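Local coordinates for protein V-type ATP synthase alpha chain (Nanoarchaeum equitans Kin4-M, PDB 5BN3) that forms the A subunit of an archaeal V-type ATPase complex and carries bound adenosine-5'-diphosphate in a nucleotide-binding domain of the P-loop class, at residues E22-G27 against A43-Y48; A296-G301 against V317-T322; E327-I332 against A347-K352. One frame throughout, in Å; residues are numbered along the deposited sequence.

Contact 1 of 3, residues E22-G27 against A43-Y48; sequences EVVRVG and AYIQVY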
ATOM      1  N   GLU A  22     -16.793 -36.381  -6.333  1.00 52.41           N
ATOM      2  CA  GLU A  22     -17.740 -37.063  -7.203  1.00 50.22           C
ATOM      3  C   GLU A  22     -18.285 -36.066  -8.215  1.00 48.30           C
ATOM      4  O   GLU A  22     -18.583 -34.919  -7.872  1.00 44.26           O
ATOM      5  CB  GLU A  22     -18.891 -37.655  -6.387  1.00 54.29           C
ATOM      6  CG  GLU A  22     -19.946 -38.364  -7.220  1.00 61.43           C
ATOM      7  CD  GLU A  22     -21.189 -38.700  -6.421  1.00 68.25           C
ATOM      8  OE1 GLU A  22     -21.201 -38.467  -5.192  1.00 62.97           O
ATOM      9  OE2 GLU A  22     -22.159 -39.196  -7.028  1.00 62.55           O
ATOM     10  N   VAL A  23     -18.402 -36.499  -9.466  1.00 41.02           N
ATOM     11  CA  VAL A  23     -19.051 -35.684 -10.484  1.00 36.37           C
ATOM     12  C   VAL A  23     -20.555 -35.808 -10.317  1.00 53.84           C
ATOM     13  O   VAL A  23     -21.085 -36.914 -10.211  1.00 49.31           O
ATOM     14  CB  VAL A  23     -18.655 -36.124 -11.901  1.00 46.25           C
ATOM     15  CG1 VAL A  23     -19.505 -35.409 -12.935  1.00 47.11           C
ATOM     16  CG2 VAL A  23     -17.196 -35.827 -12.144  1.00 53.14           C
ATOM     17  N   VAL A  24     -21.238 -34.671 -10.273  1.00 40.15           N
ATOM     18  CA  VAL A  24     -22.688 -34.670 -10.141  1.00 44.72           C
ATOM     19  C   VAL A  24     -23.327 -33.943 -11.313  1.00 47.90           C
ATOM     20  O   VAL A  24     -22.658 -33.218 -12.051  1.00 49.44           O
ATOM     21  CB  VAL A  24     -23.148 -34.020  -8.820  1.00 45.89           C
ATOM     22  CG1 VAL A  24     -22.702 -34.853  -7.636  1.00 44.27           C
ATOM     23  CG2 VAL A  24     -22.608 -32.599  -8.705  1.00 45.63           C
ATOM     24  N   ARG A  25     -24.626 -34.152 -11.486  1.00 48.74           N
ATOM     25  CA  ARG A  25     -25.380 -33.437 -12.502  1.00 48.37           C
ATOM     26  C   ARG A  25     -26.394 -32.528 -11.821  1.00 55.70           C
ATOM     27  O   ARG A  25     -27.261 -32.993 -11.080  1.00 52.11           O
ATOM     28  CB  ARG A  25     -26.044 -34.424 -13.463  1.00 53.11           C
ATOM     29  CG  ARG A  25     -25.039 -35.120 -14.365  1.00 54.49           C
ATOM     30  CD  ARG A  25     -25.511 -36.478 -14.849  1.00 87.62           C
ATOM     31  NE  ARG A  25     -24.524 -37.087 -15.739  1.00101.04           N
ATOM     32  CZ  ARG A  25     -24.458 -38.385 -16.019  1.00 87.85           C
ATOM     33  NH1 ARG A  25     -25.322 -39.228 -15.473  1.00 96.55           N
ATOM     34  NH2 ARG A  25     -23.521 -38.840 -16.840  1.00 75.23           N
ATOM     35  N   VAL A  26     -26.265 -31.228 -12.071  1.00 47.38           N
ATOM     36  CA  VAL A  26     -26.978 -30.217 -11.298  1.00 48.14           C
ATOM     37  C   VAL A  26     -28.212 -29.671 -12.015  1.00 49.44           C
ATOM     38  O   VAL A  26     -28.133 -29.221 -13.162  1.00 43.08           O
ATOM     39  CB  VAL A  26     -26.041 -29.046 -10.934  1.00 50.69           C
ATOM     40  CG1 VAL A  26     -26.776 -28.003 -10.118  1.00 49.81           C
ATOM     41  CG2 VAL A  26     -24.836 -29.554 -10.163  1.00 45.48           C
ATOM     42  N   GLY A  27     -29.351 -29.710 -11.331  1.00 45.93           N
ATOM     43  CA  GLY A  27     -30.591 -29.191 -11.882  1.00 48.04           C
ATOM     44  C   GLY A  27     -31.227 -30.108 -12.910  1.00 55.41           C
ATOM     45  O   GLY A  27     -30.665 -31.146 -13.258  1.00 55.19           O
ATOM     46  N   ALA A  43     -23.379 -30.601   0.542  1.00 53.96           N
ATOM     47  CA  ALA A  43     -22.256 -30.748  -0.379  1.00 52.37           C
ATOM     48  C   ALA A  43     -21.968 -29.433  -1.086  1.00 54.48           C
ATOM     49  O   ALA A  43     -22.886 -28.743  -1.535  1.00 50.29           O
ATOM     50  CB  ALA A  43     -22.534 -31.831  -1.395  1.00 50.71           C
ATOM     51  N   TYR A  44     -20.688 -29.093  -1.187  1.00 52.67           N
ATOM     52  CA  TYR A  44     -20.273 -27.895  -1.903  1.00 46.10           C
ATOM     53  C   TYR A  44     -19.792 -28.288  -3.291  1.00 37.68           C
ATOM     54  O   TYR A  44     -18.843 -29.062  -3.442  1.00 46.23           O
ATOM     55  CB  TYR A  44     -19.203 -27.139  -1.112  1.00 50.44           C
ATOM     56  CG  TYR A  44     -19.731 -26.590   0.196  1.00 48.96           C
ATOM     57  CD1 TYR A  44     -19.830 -27.395   1.322  1.00 55.67           C
ATOM     58  CD2 TYR A  44     -20.153 -25.271   0.299  1.00 55.22           C
ATOM     59  CE1 TYR A  44     -20.323 -26.901   2.517  1.00 61.90           C
ATOM     60  CE2 TYR A  44     -20.647 -24.767   1.490  1.00 62.56           C
ATOM     61  CZ  TYR A  44     -20.730 -25.588   2.595  1.00 68.52           C
ATOM     62  OH  TYR A  44     -21.221 -25.090   3.780  1.00 78.37           O
ATOM     63  N   ILE A  45     -20.468 -27.759  -4.303  1.00 36.35           N
ATOM     64  CA  ILE A  45     -20.274 -28.197  -5.676  1.00 41.56           C
ATOM     65  C   ILE A  45     -19.848 -27.040  -6.571  1.00 37.09           C
ATOM     66  O   ILE A  45     -20.523 -26.009  -6.619  1.00 38.75           O
ATOM     67  CB  ILE A  45     -21.587 -28.788  -6.231  1.00 46.22           C
ATOM     68  CG1 ILE A  45     -22.014 -30.000  -5.398  1.00 46.23           C
ATOM     69  CG2 ILE A  45     -21.434 -29.168  -7.691  1.00 40.21           C
ATOM     70  CD1 ILE A  45     -23.501 -30.276  -5.438  1.00 46.15           C
ATOM     71  N   GLN A  46     -18.733 -27.202  -7.279  1.00 37.54           N
ATOM     72  CA  GLN A  46     -18.382 -26.231  -8.308  1.00 46.63           C
ATOM     73  C   GLN A  46     -18.935 -26.687  -9.657  1.00 36.59           C
ATOM     74  O   GLN A  46     -18.705 -27.820 -10.096  1.00 38.86           O
ATOM     75  CB  GLN A  46     -16.873 -25.934  -8.350  1.00 41.95           C
ATOM     76  CG  GLN A  46     -15.967 -27.059  -8.830  1.00 42.05           C
ATOM     77  CD  GLN A  46     -14.500 -26.675  -8.744  1.00 54.86           C
ATOM     78  OE1 GLN A  46     -14.083 -25.984  -7.814  1.00 54.69           O
ATOM     79  NE2 GLN A  46     -13.711 -27.117  -9.717  1.00 52.08           N
ATOM     80  N   VAL A  47     -19.701 -25.803 -10.286  1.00 43.26           N
ATOM     81  CA  VAL A  47     -20.414 -26.123 -11.514  1.00 39.06           C
ATOM     82  C   VAL A  47     -19.628 -25.638 -12.725  1.00 49.62           C
ATOM     83  O   VAL A  47     -19.178 -24.491 -12.761  1.00 40.04           O
ATOM     84  CB  VAL A  47     -21.818 -25.491 -11.504  1.00 43.16           C
ATOM     85  CG1 VAL A  47     -22.592 -25.878 -12.751  1.00 47.74           C
ATOM     86  CG2 VAL A  47     -22.571 -25.932 -10.265  1.00 42.13           C
ATOM     87  N   TYR A  48     -19.464 -26.515 -13.712  1.00 40.58           N
ATOM     88  CA  TYR A  48     -18.674 -26.204 -14.900  1.00 39.03           C
ATOM     89  C   TYR A  48     -19.530 -25.631 -16.025  1.00 36.21           C
ATOM     90  O   TYR A  48     -19.185 -25.733 -17.203  1.00 50.01           O
ATOM     91  CB  TYR A  48     -17.913 -27.444 -15.368  1.00 45.14           C
ATOM     92  CG  TYR A  48     -16.937 -27.949 -14.337  1.00 47.37           C
ATOM     93  CD1 TYR A  48     -15.696 -27.351 -14.182  1.00 47.55           C
ATOM     94  CD2 TYR A  48     -17.263 -29.010 -13.505  1.00 48.46           C
ATOM     95  CE1 TYR A  48     -14.802 -27.801 -13.234  1.00 42.08           C
ATOM     96  CE2 TYR A  48     -16.375 -29.468 -12.555  1.00 53.59           C
ATOM     97  CZ  TYR A  48     -15.148 -28.859 -12.423  1.00 53.63           C
ATOM     98  OH  TYR A  48     -14.260 -29.309 -11.479  1.00 48.24           O
TER

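Contact 2 of 3, residues A296-G301 against V317-T322; sequences ASIYLG and VNADST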
ATOM      1  N   ALA A 296     -10.415 -27.217 -14.841  1.00 36.10           N
ATOM      2  CA  ALA A 296     -10.554 -28.489 -15.536  1.00 40.46           C
ATOM      3  C   ALA A 296      -9.626 -28.566 -16.745  1.00 41.69           C
ATOM      4  O   ALA A 296      -8.985 -29.588 -16.973  1.00 38.40           O
ATOM      5  CB  ALA A 296     -11.992 -28.703 -15.958  1.00 42.80           C
ATOM      6  N   SER A 297      -9.546 -27.478 -17.505  1.00 33.66           N
ATOM      7  CA  SER A 297      -8.721 -27.444 -18.714  1.00 33.82           C
ATOM      8  C   SER A 297      -7.234 -27.663 -18.419  1.00 33.06           C
ATOM      9  O   SER A 297      -6.518 -28.264 -19.222  1.00 36.59           O
ATOM     10  CB  SER A 297      -8.913 -26.121 -19.454  1.00 39.34           C
ATOM     11  OG  SER A 297      -8.319 -25.050 -18.742  1.00 46.42           O
ATOM     12  N   ILE A 298      -6.779 -27.169 -17.271  1.00 32.79           N
ATOM     13  CA  ILE A 298      -5.385 -27.322 -16.856  1.00 33.25           C
ATOM     14  C   ILE A 298      -5.045 -28.780 -16.526  1.00 38.47           C
ATOM     15  O   ILE A 298      -4.047 -29.322 -17.007  1.00 33.06           O
ATOM     16  CB  ILE A 298      -5.078 -26.437 -15.629  1.00 33.77           C
ATOM     17  CG1 ILE A 298      -5.050 -24.953 -16.024  1.00 37.09           C
ATOM     18  CG2 ILE A 298      -3.760 -26.834 -14.996  1.00 34.84           C
ATOM     19  CD1 ILE A 298      -3.911 -24.586 -16.965  1.00 42.11           C
ATOM     20  N   TYR A 299      -5.875 -29.409 -15.700  1.00 31.07           N
ATOM     21  CA  TYR A 299      -5.671 -30.810 -15.337  1.00 35.01           C
ATOM     22  C   TYR A 299      -5.880 -31.728 -16.536  1.00 35.55           C
ATOM     23  O   TYR A 299      -5.206 -32.751 -16.670  1.00 37.31           O
ATOM     24  CB  TYR A 299      -6.608 -31.205 -14.188  1.00 31.85           C
ATOM     25  CG  TYR A 299      -6.238 -30.580 -12.861  1.00 37.94           C
ATOM     26  CD1 TYR A 299      -6.631 -29.288 -12.549  1.00 51.70           C
ATOM     27  CD2 TYR A 299      -5.498 -31.282 -11.921  1.00 46.16           C
ATOM     28  CE1 TYR A 299      -6.296 -28.709 -11.342  1.00 49.62           C
ATOM     29  CE2 TYR A 299      -5.159 -30.710 -10.708  1.00 51.14           C
ATOM     30  CZ  TYR A 299      -5.560 -29.423 -10.426  1.00 52.94           C
ATOM     31  OH  TYR A 299      -5.228 -28.846  -9.223  1.00 55.00           O
ATOM     32  N   LEU A 300      -6.816 -31.353 -17.402  1.00 33.85           N
ATOM     33  CA  LEU A 300      -7.122 -32.127 -18.600  1.00 36.54           C
ATOM     34  C   LEU A 300      -5.923 -32.193 -19.539  1.00 36.36           C
ATOM     35  O   LEU A 300      -5.545 -33.270 -20.004  1.00 32.08           O
ATOM     36  CB  LEU A 300      -8.297 -31.492 -19.346  1.00 35.91           C
ATOM     37  CG  LEU A 300      -8.840 -32.295 -20.527  1.00 52.76           C
ATOM     38  CD1 LEU A 300      -9.941 -33.204 -20.035  1.00 64.24           C
ATOM     39  CD2 LEU A 300      -9.336 -31.395 -21.650  1.00 44.75           C
ATOM     40  N   GLY A 301      -5.334 -31.033 -19.817  1.00 36.58           N
ATOM     41  CA  GLY A 301      -4.199 -30.953 -20.722  1.00 29.19           C
ATOM     42  C   GLY A 301      -2.971 -31.646 -20.175  1.00 32.15           C
ATOM     43  O   GLY A 301      -2.199 -32.246 -20.924  1.00 37.33           O
ATOM     44  N   VAL A 317       3.427 -29.023 -23.203  1.00 31.38           N
ATOM     45  CA  VAL A 317       2.164 -28.372 -22.888  1.00 33.68           C
ATOM     46  C   VAL A 317       2.385 -26.875 -22.736  1.00 37.65           C
ATOM     47  O   VAL A 317       3.227 -26.446 -21.945  1.00 32.60           O
ATOM     48  CB  VAL A 317       1.549 -28.919 -21.583  1.00 37.27           C
ATOM     49  CG1 VAL A 317       0.415 -28.028 -21.120  1.00 38.52           C
ATOM     50  CG2 VAL A 317       1.041 -30.329 -21.788  1.00 35.48           C
ATOM     51  N   ASN A 318       1.646 -26.088 -23.514  1.00 32.66           N
ATOM     52  CA  ASN A 318       1.640 -24.637 -23.355  1.00 34.82           C
ATOM     53  C   ASN A 318       0.345 -24.211 -22.670  1.00 40.78           C
ATOM     54  O   ASN A 318      -0.746 -24.521 -23.151  1.00 39.31           O
ATOM     55  CB  ASN A 318       1.760 -23.931 -24.712  1.00 41.71           C
ATOM     56  CG  ASN A 318       3.001 -24.346 -25.486  1.00 46.06           C
ATOM     57  OD1 ASN A 318       2.961 -25.273 -26.296  1.00 51.04           O
ATOM     58  ND2 ASN A 318       4.107 -23.649 -25.248  1.00 41.71           N
ATOM     59  N   ALA A 319       0.459 -23.508 -21.548  1.00 31.50           N
ATOM     60  CA  ALA A 319      -0.722 -23.054 -20.813  1.00 30.64           C
ATOM     61  C   ALA A 319      -0.815 -21.529 -20.794  1.00 40.45           C
ATOM     62  O   ALA A 319       0.018 -20.858 -20.184  1.00 36.21           O
ATOM     63  CB  ALA A 319      -0.713 -23.605 -19.398  1.00 33.96           C
ATOM     64  N   ASP A 320      -1.845 -20.999 -21.447  1.00 35.77           N
ATOM     65  CA  ASP A 320      -2.023 -19.561 -21.627  1.00 33.97           C
ATOM     66  C   ASP A 320      -3.469 -19.196 -21.288  1.00 34.18           C
ATOM     67  O   ASP A 320      -4.363 -19.429 -22.097  1.00 34.43           O
ATOM     68  CB  ASP A 320      -1.716 -19.207 -23.091  1.00 33.09           C
ATOM     69  CG  ASP A 320      -1.867 -17.726 -23.395  1.00 42.16           C
ATOM     70  OD1 ASP A 320      -1.784 -16.900 -22.462  1.00 35.47           O
ATOM     71  OD2 ASP A 320      -2.054 -17.382 -24.585  1.00 41.60           O
ATOM     72  N   SER A 321      -3.718 -18.631 -20.107  1.00 33.16           N
ATOM     73  CA  SER A 321      -2.693 -18.267 -19.135  1.00 31.54           C
ATOM     74  C   SER A 321      -3.031 -18.826 -17.751  1.00 34.06           C
ATOM     75  O   SER A 321      -4.204 -18.943 -17.392  1.00 31.34           O
ATOM     76  CB  SER A 321      -2.577 -16.741 -19.065  1.00 33.53           C
ATOM     77  OG  SER A 321      -2.113 -16.318 -17.797  1.00 39.95           O
ATOM     78  N   THR A 322      -2.003 -19.155 -16.969  1.00 36.24           N
ATOM     79  CA  THR A 322      -2.205 -19.745 -15.642  1.00 35.51           C
ATOM     80  C   THR A 322      -2.833 -18.790 -14.628  1.00 37.91           C
ATOM     81  O   THR A 322      -3.420 -19.224 -13.640  1.00 32.70           O
ATOM     82  CB  THR A 322      -0.895 -20.314 -15.059  1.00 38.35           C
ATOM     83  OG1 THR A 322       0.063 -19.259 -14.901  1.00 35.24           O
ATOM     84  CG2 THR A 322      -0.331 -21.381 -15.978  1.00 31.42           C
TER

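Contact 3 of 3, residues E327-I332 against A347-K352; sequences EALREI and AYLLRK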
ATOM      1  N   GLU A 327      -7.433 -17.086 -10.946  1.00 26.22           N
ATOM      2  CA  GLU A 327      -8.648 -16.299 -10.723  1.00 30.37           C
ATOM      3  C   GLU A 327      -9.832 -17.203 -10.396  1.00 35.35           C
ATOM      4  O   GLU A 327     -10.672 -16.864  -9.564  1.00 33.87           O
ATOM      5  CB  GLU A 327      -8.984 -15.449 -11.951  1.00 32.44           C
ATOM      6  CG  GLU A 327     -10.283 -14.656 -11.798  1.00 39.44           C
ATOM      7  CD  GLU A 327     -10.800 -14.086 -13.107  1.00 50.54           C
ATOM      8  OE1 GLU A 327     -10.111 -14.233 -14.138  1.00 36.41           O
ATOM      9  OE2 GLU A 327     -11.903 -13.491 -13.107  1.00 43.47           O
ATOM     10  N   ALA A 328      -9.897 -18.351 -11.064  1.00 34.13           N
ATOM     11  CA  ALA A 328     -10.965 -19.309 -10.816  1.00 34.27           C
ATOM     12  C   ALA A 328     -10.885 -19.841  -9.389  1.00 36.72           C
ATOM     13  O   ALA A 328     -11.898 -19.937  -8.703  1.00 38.96           O
ATOM     14  CB  ALA A 328     -10.899 -20.446 -11.814  1.00 32.77           C
ATOM     15  N   LEU A 329      -9.675 -20.182  -8.951  1.00 30.38           N
ATOM     16  CA  LEU A 329      -9.446 -20.645  -7.584  1.00 34.75           C
ATOM     17  C   LEU A 329      -9.865 -19.599  -6.561  1.00 38.27           C
ATOM     18  O   LEU A 329     -10.488 -19.916  -5.547  1.00 37.43           O
ATOM     19  CB  LEU A 329      -7.970 -20.989  -7.378  1.00 36.42           C
ATOM     20  CG  LEU A 329      -7.433 -22.211  -8.120  1.00 46.16           C
ATOM     21  CD1 LEU A 329      -5.939 -22.375  -7.889  1.00 40.23           C
ATOM     22  CD2 LEU A 329      -8.175 -23.441  -7.657  1.00 46.78           C
ATOM     23  N   ARG A 330      -9.506 -18.349  -6.833  1.00 32.72           N
ATOM     24  CA  ARG A 330      -9.847 -17.231  -5.960  1.00 33.24           C
ATOM     25  C   ARG A 330     -11.359 -17.034  -5.884  1.00 41.67           C
ATOM     26  O   ARG A 330     -11.905 -16.772  -4.812  1.00 36.95           O
ATOM     27  CB  ARG A 330      -9.176 -15.956  -6.478  1.00 34.54           C
ATOM     28  CG  ARG A 330      -9.475 -14.699  -5.679  1.00 35.63           C
ATOM     29  CD  ARG A 330      -9.418 -13.477  -6.588  1.00 53.55           C
ATOM     30  NE  ARG A 330      -8.174 -12.717  -6.486  1.00 54.95           N
ATOM     31  CZ  ARG A 330      -7.683 -11.955  -7.460  1.00 59.55           C
ATOM     32  NH1 ARG A 330      -8.317 -11.863  -8.621  1.00 51.76           N
ATOM     33  NH2 ARG A 330      -6.550 -11.294  -7.278  1.00 65.46           N
ATOM     34  N   GLU A 331     -12.031 -17.160  -7.024  1.00 37.98           N
ATOM     35  CA  GLU A 331     -13.483 -17.004  -7.070  1.00 44.53           C
ATOM     36  C   GLU A 331     -14.215 -18.103  -6.297  1.00 47.40           C
ATOM     37  O   GLU A 331     -15.132 -17.817  -5.529  1.00 46.96           O
ATOM     38  CB  GLU A 331     -13.978 -16.935  -8.520  1.00 47.82           C
ATOM     39  CG  GLU A 331     -15.478 -17.165  -8.700  1.00 67.77           C
ATOM     40  CD  GLU A 331     -16.343 -15.977  -8.288  1.00 77.16           C
ATOM     41  OE1 GLU A 331     -15.917 -15.165  -7.436  1.00 53.92           O
ATOM     42  OE2 GLU A 331     -17.465 -15.859  -8.824  1.00 73.42           O
ATOM     43  N   ILE A 332     -13.800 -19.352  -6.495  1.00 36.49           N
ATOM     44  CA  ILE A 332     -14.379 -20.479  -5.766  1.00 49.43           C
ATOM     45  C   ILE A 332     -14.158 -20.307  -4.268  1.00 52.43           C
ATOM     46  O   ILE A 332     -15.079 -20.474  -3.465  1.00 45.36           O
ATOM     47  CB  ILE A 332     -13.745 -21.823  -6.193  1.00 44.78           C
ATOM     48  CG1 ILE A 332     -13.923 -22.070  -7.696  1.00 57.76           C
ATOM     49  CG2 ILE A 332     -14.326 -22.968  -5.379  1.00 50.56           C
ATOM     50  CD1 ILE A 332     -15.365 -22.130  -8.154  1.00 69.26           C
ATOM     51  N   ALA A 347      -4.872 -19.433   0.402  1.00 33.96           N
ATOM     52  CA  ALA A 347      -3.553 -19.725   0.947  1.00 35.54           C
ATOM     53  C   ALA A 347      -2.911 -20.962   0.321  1.00 38.27           C
ATOM     54  O   ALA A 347      -1.701 -21.163   0.435  1.00 35.39           O
ATOM     55  CB  ALA A 347      -3.631 -19.868   2.458  1.00 40.66           C
ATOM     56  N   TYR A 348      -3.723 -21.786  -0.337  1.00 34.02           N
ATOM     57  CA  TYR A 348      -3.227 -23.009  -0.960  1.00 33.96           C
ATOM     58  C   TYR A 348      -2.867 -22.830  -2.437  1.00 29.07           C
ATOM     59  O   TYR A 348      -2.750 -23.811  -3.172  1.00 30.82           O
ATOM     60  CB  TYR A 348      -4.233 -24.156  -0.781  1.00 40.91           C
ATOM     61  CG  TYR A 348      -5.671 -23.794  -1.089  1.00 45.30           C
ATOM     62  CD1 TYR A 348      -6.155 -23.830  -2.389  1.00 41.33           C
ATOM     63  CD2 TYR A 348      -6.551 -23.444  -0.074  1.00 45.52           C
ATOM     64  CE1 TYR A 348      -7.467 -23.511  -2.672  1.00 45.97           C
ATOM     65  CE2 TYR A 348      -7.866 -23.125  -0.349  1.00 53.85           C
ATOM     66  CZ  TYR A 348      -8.317 -23.161  -1.649  1.00 49.79           C
ATOM     67  OH  TYR A 348      -9.624 -22.844  -1.935  1.00 47.98           O
ATOM     68  N   LEU A 349      -2.678 -21.584  -2.865  1.00 32.00           N
ATOM     69  CA  LEU A 349      -2.341 -21.293  -4.260  1.00 31.71           C
ATOM     70  C   LEU A 349      -1.080 -22.024  -4.721  1.00 25.33           C
ATOM     71  O   LEU A 349      -1.072 -22.635  -5.787  1.00 30.55           O
ATOM     72  CB  LEU A 349      -2.175 -19.785  -4.474  1.00 31.40           C
ATOM     73  CG  LEU A 349      -1.741 -19.361  -5.882  1.00 33.05           C
ATOM     74  CD1 LEU A 349      -2.779 -19.777  -6.911  1.00 37.13           C
ATOM     75  CD2 LEU A 349      -1.488 -17.862  -5.957  1.00 32.78           C
ATOM     76  N   LEU A 350      -0.024 -21.961  -3.913  1.00 29.71           N
ATOM     77  CA  LEU A 350       1.246 -22.597  -4.262  1.00 28.91           C
ATOM     78  C   LEU A 350       1.104 -24.108  -4.435  1.00 41.68           C
ATOM     79  O   LEU A 350       1.652 -24.688  -5.373  1.00 30.16           O
ATOM     80  CB  LEU A 350       2.308 -22.285  -3.204  1.00 28.34           C
ATOM     81  CG  LEU A 350       3.667 -22.964  -3.403  1.00 36.72           C
ATOM     82  CD1 LEU A 350       4.342 -22.463  -4.666  1.00 36.04           C
ATOM     83  CD2 LEU A 350       4.567 -22.750  -2.198  1.00 32.65           C
ATOM     84  N   ARG A 351       0.358 -24.738  -3.532  1.00 32.74           N
ATOM     85  CA  ARG A 351       0.134 -26.180  -3.580  1.00 30.18           C
ATOM     86  C   ARG A 351      -0.628 -26.575  -4.842  1.00 24.66           C
ATOM     87  O   ARG A 351      -0.320 -27.591  -5.471  1.00 38.36           O
ATOM     88  CB  ARG A 351      -0.635 -26.632  -2.332  1.00 37.11           C
ATOM     89  CG  ARG A 351      -0.748 -28.142  -2.159  1.00 47.58           C
ATOM     90  CD  ARG A 351      -1.619 -28.487  -0.957  1.00 53.72           C
ATOM     91  NE  ARG A 351      -3.027 -28.175  -1.197  1.00 60.65           N
ATOM     92  CZ  ARG A 351      -3.907 -27.908  -0.238  1.00 55.77           C
ATOM     93  NH1 ARG A 351      -3.525 -27.907   1.031  1.00 72.89           N
ATOM     94  NH2 ARG A 351      -5.165 -27.632  -0.548  1.00 64.41           N
ATOM     95  N   LYS A 352      -1.615 -25.762  -5.211  1.00 30.14           N
ATOM     96  CA  LYS A 352      -2.418 -26.017  -6.404  1.00 28.70           C
ATOM     97  C   LYS A 352      -1.586 -25.885  -7.672  1.00 37.50           C
ATOM     98  O   LYS A 352      -1.674 -26.725  -8.565  1.00 32.05           O
ATOM     99  CB  LYS A 352      -3.616 -25.062  -6.460  1.00 33.06           C
ATOM    100  CG  LYS A 352      -4.726 -25.379  -5.461  1.00 45.96           C
ATOM    101  CD  LYS A 352      -5.436 -26.681  -5.818  1.00 44.35           C
ATOM    102  CE  LYS A 352      -6.599 -26.961  -4.872  1.00 65.34           C
ATOM    103  NZ  LYS A 352      -7.416 -28.128  -5.323  1.00 64.93           N
TER
HETATM  104  O   HOH W   1     -10.436 -22.733  -4.674  1.00 53.21           O

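Contact 1 of 3, residues E22-G27 against A43-Y48
Gln46 NE2, one residue on from the Ile45 that meets Val24 and Val26, donates a 2.9 Å hydrogen bond to Tyr48 OH. It is bent to 153°, with the hydroxyl oxygen somewhat tilted from the amide plane. Both polar groups have a second partner: Gln46 NE2 also bonds Glu295 OE1 on helix 293-309, and Tyr48 OH bonds Glu34 OE1. The Gln46 side chain leaves its strand away from 22-27, so this polar cluster is kept apart from the meeting of the two segments, which is wholly apolar.

There, Val24 and Ile45 reach tip to tip, with Val24 CG2 3.8 Å from Ile45 CG2. With Val24 CG1 anti to the carbonyl carbon (chi1 -66°), it is CG2, lodged between backbone N and carbonyl carbon, that faces the isoleucine, and it also comes within 4.1 Å of Ile45 CD1. From the next inward-facing position on its strand, Val26 CG2 approaches the same Ile45 CG2 methyl at 4.2 Å, and Val26 CG2 also lies 4.3 Å from Val47 CG2.

Strands 23-26 and 42-47 are not sheet neighbours. Strand 31-39 runs between them, hydrogen-bonded antiparallel to each, and its Val35 touches both Val24 and Ile45. Two strands flanking a common partner would run nearly parallel in a flat sheet; here the segments 23-26 and 43-47 are turned 77° from one another, as expected of the strongly curled sheet of the N-terminal beta-barrel domain. Ala14 and Val12 of strand 11-15 add to the packing on Ile45 and Val47.

With no hydrogen bond joining the segments, their cohesion comes from dispersion and from burial of branched methyls, while backbone bonds such as that of Val24 with Gly33 go to the intervening strand.

Contact 2 of 3, residues A296-G301 against V317-T322
Ile298 and Ala319 make the apolar meeting here: Ile298 CD1 stands 4.1 Å from Ala319 CB. The isoleucine does not aim straight at the strand from its backbone. Its CG1 is anti to the carbonyl carbon, and a turn at chi2 (-66°) brings the terminal methyl round to the alanine. One helical turn on, at Gly301, which has no side chain, the CA atoms of Gly301 and Val317 are 7.2 Å apart, and Val317 CG2 rests 3.9 Å from the carbonyl oxygen Gly301 O. No hydrogen bond joins helix and strand.

Helix 293-309 is the connection of a beta-alpha-beta crossover: it leads from strand 280-285 to strand 314-320, parallel strands with 244-250 between them, in the core sheet of the P-loop nucleotide-binding domain.

Toward Thr322 the packing of the two segments slackens, Thr322 CG2 staying 4.9 Å from Ile298 CD1. This end is buried all the same, since helix 349-357 fills in: Phe356 packs on both Ile298 and Ala319, and Tyr357 on Thr322. Here the strand gives way to the next helix through a cis peptide between Asp320 and Ser321, with Ser321 as N-cap, its OG bonded to Ser323 N. The Asp320 side chain leaves the backbone away from 296-301, and its OD2 hydrogen-bonds Thr230 OG1 of the adenosine-5'-diphosphate pocket.

Contact 3 of 3, residues E327-I332 against A347-K352
Leu329 carries this contact, its CD1 methyl resting against the base of Lys352, 3.8 Å from CB and 4.0 Å from CG. The two side chains cross obliquely. Lys352 chi1 (-73°), with CG anti to the carbonyl carbon, sets CG beside the leucine methyl, and a bend at chi2 (-69°) directs the chain beyond it past Tyr299. The same Leu329 CD1 is 4.2 Å from Leu349 CD1, one turn back on the second helix.

Beside this apolar patch a water joins the segments, donating to Leu329 O at 2.9 Å and, at an equal 2.9 Å, to Tyr348 OH. It lies at the edge of the tyrosine ring, in its plane, and the hydroxyl is further held by Glu338 OE1.

Further out, Tyr348 is the N-cap residue of helix 349-357, and its CB sits 3.6 Å above one face of the Arg351 guanidinium, offset toward the rim. That group forms a salt bridge with Glu237 of a neighbouring NEQ263 chain. Glu327 hydrogen-bonds Thr257 of a second NEQ263 chain. The arrangement is a pair of loop-connected helices in the nucleotide-binding domain, set between two partner subunits, consistent with the alternating six-subunit ring of this ATPase family.

From the N terminus, contact 1 closes first, bringing 43-48 back over 22-27 around the intervening strand 31-39. Contact 2 follows in the nucleotide-binding domain, closing the second half of the crossover, helix 293-309 back onto strand 314-320, and helix 322-335 then leads directly into contact 3, which closes the loop before helix 349-357. The three are in series, none nested or crossed. They still meet in space: Tyr48 packs on Ala296 and Gln46 on Ile332, so the barrel domain leans on two helices of the nucleotide-binding domain, while Tyr299 against Lys352 joins contacts 2 and 3, whose centres are about 15 Å apart.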